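Local coordinates for disease resistance protein RRS1 (Arabidopsis thaliana, PDB 4C6S) that recognises bacterial effectors as a plant immune receptor paired with RPS4 and binds W-box DNA, its TIR domain taking part in homo- and heterodimerization, at residues A[24-27]-A[28-31]; A[136-139]-A[140-144]. All blocks are in the same frame, centred on the assembly; numbering follows the deposited sequence.

Contact 1 of 2, residues A[24-27]-A[28-31]; sequences LSEA and LRRK. With NA (sodium ion), chain H.
Glu26 lays its carboxylate alongside the guanidinium of Arg29, an i to i+3 salt bridge on helix 20-30 of the TIR domain. Arg29 grips it side-on with two nitrogens. NE donates to OE1 of Glu26 at 3.0 Å, from above the carboxylate plane. NH2 donates to OE2 of Glu26 at 2.8 Å, from the syn side, tilted out of the carboxylate plane. The two planes are 42° apart, so the pair is twisted rather than coplanar. Both side chains leave with CG anti to the backbone N. Glu26 then bends at chi2 (67°), which turns its acid toward Arg29.

Arg30 approaches differently. Its side chain crosses that of Glu26 at about a right angle, and one guanidinium face lies over CA of Ala27. NH2 of Arg30 sits 3.5 Å from CB of Ala27. The helix backbone bonds continue through this turn: Leu28 N donates to Leu24 O at 3.0 Å. On the inner side, Leu24 and Leu28 pack on strand 8-12 and also, with Ala27, on helix 128-143. Glu26 packs on Ser129 of the second subunit, whose Glu133 is a nearby like charge. OE1 of Glu26 has a second positive partner: the sodium ion, bound at 2.4 Å.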
loop_
_atom_site.group_PDB
_atom_site.type_symbol
_atom_site.label_atom_id
_atom_site.label_comp_id
_atom_site.label_asym_id
_atom_site.label_seq_id
_atom_site.Cartn_x
_atom_site.Cartn_y
_atom_site.Cartn_z
ATOM N N LEU A 24 6.504 -2.177 -1.001
ATOM C CA LEU A 24 7.479 -3.251 -0.800
ATOM C C LEU A 24 8.857 -2.812 -1.282
ATOM O O LEU A 24 9.854 -2.996 -0.584
ATOM C CB LEU A 24 7.042 -4.536 -1.528
ATOM C CG LEU A 24 8.007 -5.734 -1.440
ATOM C CD1 LEU A 24 8.287 -6.130 0.016
ATOM C CD2 LEU A 24 7.431 -6.923 -2.206
ATOM N N SER A 25 8.913 -2.216 -2.473
ATOM C CA SER A 25 10.162 -1.685 -3.003
ATOM C C SER A 25 10.779 -0.637 -2.086
ATOM O O SER A 25 12.003 -0.641 -1.846
ATOM C CB SER A 25 9.926 -1.065 -4.389
ATOM O OG SER A 25 11.122 -0.557 -4.947
ATOM N N GLU A 26 9.950 0.280 -1.592
ATOM C CA GLU A 26 10.478 1.354 -0.756
ATOM C C GLU A 26 10.955 0.788 0.580
ATOM O O GLU A 26 11.936 1.274 1.150
ATOM C CB GLU A 26 9.432 2.458 -0.562
ATOM C CG GLU A 26 9.780 3.500 0.497
ATOM C CD GLU A 26 10.977 4.370 0.134
ATOM O OE1 GLU A 26 11.452 4.318 -1.026
ATOM O OE2 GLU A 26 11.436 5.121 1.022
ATOM N N ALA A 27 10.275 -0.235 1.084
ATOM C CA ALA A 27 10.686 -0.823 2.358
ATOM C C ALA A 27 12.021 -1.557 2.220
ATOM O O ALA A 27 12.876 -1.496 3.110
ATOM C CB ALA A 27 9.594 -1.750 2.896
ATOM N N LEU A 28 12.209 -2.265 1.109
ATOM C CA LEU A 28 13.514 -2.887 0.851
ATOM C C LEU A 28 14.616 -1.836 0.769
ATOM O O LEU A 28 15.697 -2.007 1.343
ATOM C CB LEU A 28 13.481 -3.716 -0.436
ATOM C CG LEU A 28 12.675 -5.012 -0.366
ATOM C CD1 LEU A 28 12.463 -5.540 -1.777
ATOM C CD2 LEU A 28 13.401 -6.037 0.502
ATOM N N ARG A 29 14.348 -0.736 0.068
ATOM C CA ARG A 29 15.347 0.321 -0.060
ATOM C C ARG A 29 15.709 0.937 1.296
ATOM O O ARG A 29 16.874 1.245 1.557
ATOM C CB ARG A 29 14.841 1.408 -1.014
ATOM C CG ARG A 29 15.921 2.312 -1.534
ATOM C CD ARG A 29 15.315 3.546 -2.159
ATOM N NE ARG A 29 14.482 4.279 -1.208
ATOM C CZ ARG A 29 14.954 5.030 -0.215
ATOM N NH1 ARG A 29 16.261 5.150 -0.020
ATOM N NH2 ARG A 29 14.114 5.657 0.594
ATOM N N ARG A 30 14.708 1.125 2.153
ATOM C CA ARG A 30 14.946 1.678 3.482
ATOM C C ARG A 30 15.843 0.774 4.301
ATOM O O ARG A 30 16.538 1.231 5.204
ATOM C CB ARG A 30 13.631 1.886 4.240
ATOM C CG ARG A 30 12.819 3.091 3.809
ATOM C CD ARG A 30 11.789 3.444 4.881
ATOM N NE ARG A 30 11.021 2.272 5.302
ATOM C CZ ARG A 30 9.857 1.915 4.767
ATOM N NH1 ARG A 30 9.325 2.643 3.795
ATOM N NH2 ARG A 30 9.221 0.834 5.205
ATOM N N LYS A 31 15.821 -0.510 3.973
ATOM C CA LYS A 31 16.570 -1.510 4.713
ATOM C C LYS A 31 17.972 -1.611 4.137
ATOM O O LYS A 31 18.820 -2.338 4.659
ATOM C CB LYS A 31 15.860 -2.863 4.589
ATOM C CG LYS A 31 16.318 -3.905 5.591
ATOM C CD LYS A 31 15.869 -3.529 6.995
ATOM C CE LYS A 31 16.218 -4.615 7.996
ATOM N NZ LYS A 31 15.572 -4.379 9.328
HETATM NA NA NA H . 11.435 3.432 -3.260
#

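Contact 2 of 2, residues A[136-139]-A[140-144]; sequences VRDV and YETHF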
loop_
_atom_site.group_PDB
_atom_site.type_symbol
_atom_site.label_atom_id
_atom_site.label_comp_id
_atom_site.label_asym_id
_atom_site.label_seq_id
_atom_site.Cartn_x
_atom_site.Cartn_y
_atom_site.Cartn_z
ATOM N N VAL A 136 10.184 -8.207 3.927
ATOM C CA VAL A 136 11.490 -7.572 4.124
ATOM C C VAL A 136 12.343 -8.311 5.162
ATOM O O VAL A 136 13.531 -8.531 4.939
ATOM C CB VAL A 136 11.352 -6.078 4.500
ATOM C CG1 VAL A 136 12.703 -5.488 4.925
ATOM C CG2 VAL A 136 10.782 -5.299 3.314
ATOM N N ARG A 137 11.750 -8.712 6.280
ATOM C CA ARG A 137 12.529 -9.378 7.325
ATOM C C ARG A 137 13.086 -10.699 6.805
ATOM O O ARG A 137 14.236 -11.054 7.065
ATOM C CB ARG A 137 11.677 -9.619 8.569
ATOM C CG ARG A 137 12.329 -10.490 9.620
ATOM C CD ARG A 137 11.469 -10.523 10.875
ATOM N NE ARG A 137 10.134 -10.997 10.543
ATOM C CZ ARG A 137 9.008 -10.525 11.071
ATOM N NH1 ARG A 137 9.040 -9.560 11.991
ATOM N NH2 ARG A 137 7.846 -11.030 10.679
ATOM N N ASP A 138 12.264 -11.419 6.053
ATOM C CA ASP A 138 12.660 -12.697 5.472
ATOM C C ASP A 138 13.815 -12.497 4.493
ATOM O O ASP A 138 14.845 -13.176 4.601
ATOM C CB ASP A 138 11.436 -13.318 4.770
ATOM C CG ASP A 138 11.729 -14.668 4.120
ATOM O OD1 ASP A 138 12.810 -15.253 4.345
ATOM O OD2 ASP A 138 10.848 -15.161 3.379
ATOM N N VAL A 139 13.656 -11.574 3.547
ATOM C CA VAL A 139 14.707 -11.333 2.549
ATOM C C VAL A 139 15.986 -10.845 3.220
ATOM O O VAL A 139 17.087 -11.324 2.924
ATOM C CB VAL A 139 14.237 -10.336 1.467
ATOM C CG1 VAL A 139 15.411 -9.916 0.563
ATOM C CG2 VAL A 139 13.105 -10.968 0.647
ATOM N N TYR A 140 15.828 -9.917 4.153
ATOM C CA TYR A 140 16.980 -9.339 4.850
ATOM C C TYR A 140 17.784 -10.360 5.629
ATOM O O TYR A 140 18.992 -10.468 5.456
ATOM C CB TYR A 140 16.500 -8.247 5.808
ATOM C CG TYR A 140 17.595 -7.658 6.672
ATOM C CD1 TYR A 140 18.616 -6.912 6.111
ATOM C CD2 TYR A 140 17.590 -7.837 8.049
ATOM C CE1 TYR A 140 19.615 -6.363 6.901
ATOM C CE2 TYR A 140 18.581 -7.290 8.847
ATOM C CZ TYR A 140 19.592 -6.555 8.260
ATOM O OH TYR A 140 20.582 -6.002 9.033
ATOM N N GLU A 141 17.111 -11.108 6.501
ATOM C CA GLU A 141 17.816 -12.006 7.397
ATOM C C GLU A 141 18.355 -13.217 6.652
ATOM O O GLU A 141 19.357 -13.796 7.042
ATOM C CB GLU A 141 16.920 -12.410 8.568
ATOM C CG GLU A 141 16.621 -11.230 9.484
ATOM C CD GLU A 141 16.043 -11.633 10.818
ATOM O OE1 GLU A 141 16.228 -12.796 11.233
ATOM O OE2 GLU A 141 15.404 -10.773 11.460
ATOM N N THR A 142 17.693 -13.587 5.561
ATOM C CA THR A 142 18.125 -14.756 4.813
ATOM C C THR A 142 19.322 -14.452 3.910
ATOM O O THR A 142 20.165 -15.311 3.693
ATOM C CB THR A 142 16.963 -15.348 3.984
ATOM O OG1 THR A 142 15.827 -15.545 4.838
ATOM C CG2 THR A 142 17.358 -16.677 3.376
ATOM N N HIS A 143 19.413 -13.229 3.395
ATOM C CA HIS A 143 20.358 -12.961 2.303
ATOM C C HIS A 143 21.246 -11.733 2.445
ATOM O O HIS A 143 22.239 -11.602 1.721
ATOM C CB HIS A 143 19.590 -12.874 0.978
ATOM C CG HIS A 143 18.826 -14.116 0.656
ATOM N ND1 HIS A 143 19.445 -15.298 0.320
ATOM C CD2 HIS A 143 17.493 -14.368 0.647
ATOM C CE1 HIS A 143 18.527 -16.229 0.107
ATOM N NE2 HIS A 143 17.335 -15.685 0.294
ATOM N N PHE A 144 20.904 -10.844 3.367
ATOM C CA PHE A 144 21.603 -9.569 3.478
ATOM C C PHE A 144 22.071 -9.295 4.893
ATOM O O PHE A 144 22.447 -8.172 5.239
ATOM C CB PHE A 144 20.700 -8.436 2.992
ATOM C CG PHE A 144 20.398 -8.500 1.527
ATOM C CD1 PHE A 144 21.259 -7.913 0.609
ATOM C CD2 PHE A 144 19.274 -9.165 1.061
ATOM C CE1 PHE A 144 20.997 -7.974 -0.740
ATOM C CE2 PHE A 144 19.003 -9.231 -0.294
ATOM C CZ PHE A 144 19.868 -8.636 -1.197
#
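Thr142 folds its hydroxyl back over the preceding helical turn onto the carbonyl of Asp138. OG1 of Thr142 donates to O of Asp138 at 2.6 Å. The Thr142 amide N donates to that same Asp138 O at 3.0 Å. The two donors come from opposite faces of the carbonyl plane. The hydroxyl reaches there because OG1 is anti to the carbonyl carbon, chi1 -51°. This is the i to i-4 hydroxyl-to-carbonyl bond familiar in helices, here toward the C-terminal end of helix 128-143 of the TIR domain. OG1 of Thr142 is also 3.1 Å from OD1 of Asp138, as the two side chains run side by side.

Farther along, Phe144 turns a ring edge to the Val139 carbonyl. Its CD2 lies 3.6 Å from O of Val139, in the plane of the ring. The next ring carbon, CE2 of Phe144, touches CG1 of Val139 at 3.8 Å. The same Val139 carbonyl takes a weak bond from His143 N at 3.0 Å. On the solvent-facing side, Glu141 lies alongside Arg137. OE2 of Glu141 meets the aliphatic CG of Arg137 at 3.6 Å, and their charged ends stay apart.

Second-shell groups anchor the side chains. Arg118 makes a salt bridge to OD1 of Asp138 and a hydrogen bond to NE2 of His143, and His120 bonds OD2 of Asp138. Val139 and Phe144 both pack on Val8 of strand 8-12. With Arg118 and His120 both on its carboxylate, Asp138 is probably held as the anion.

Overall arrangement
Contacts 1 and 2 are single-helix contacts on two helices that pack against each other and share strand 8-12 beneath them. Each has a buried face and an exposed one. They touch where Ala27 and Leu28 meet Val136, and where Lys31 makes a cation-pi contact with Tyr140. Their polar chemistry differs. In contact 1 a salt bridge between side chains and a sodium ion lie on the face turned to the second subunit, where Glu26 is buried in the assembly. In contact 2 a hydroxyl bonds a backbone carbonyl, and the main charge pairing goes to Arg118, outside the helix. No other chain of the assembly touches residues 136-144.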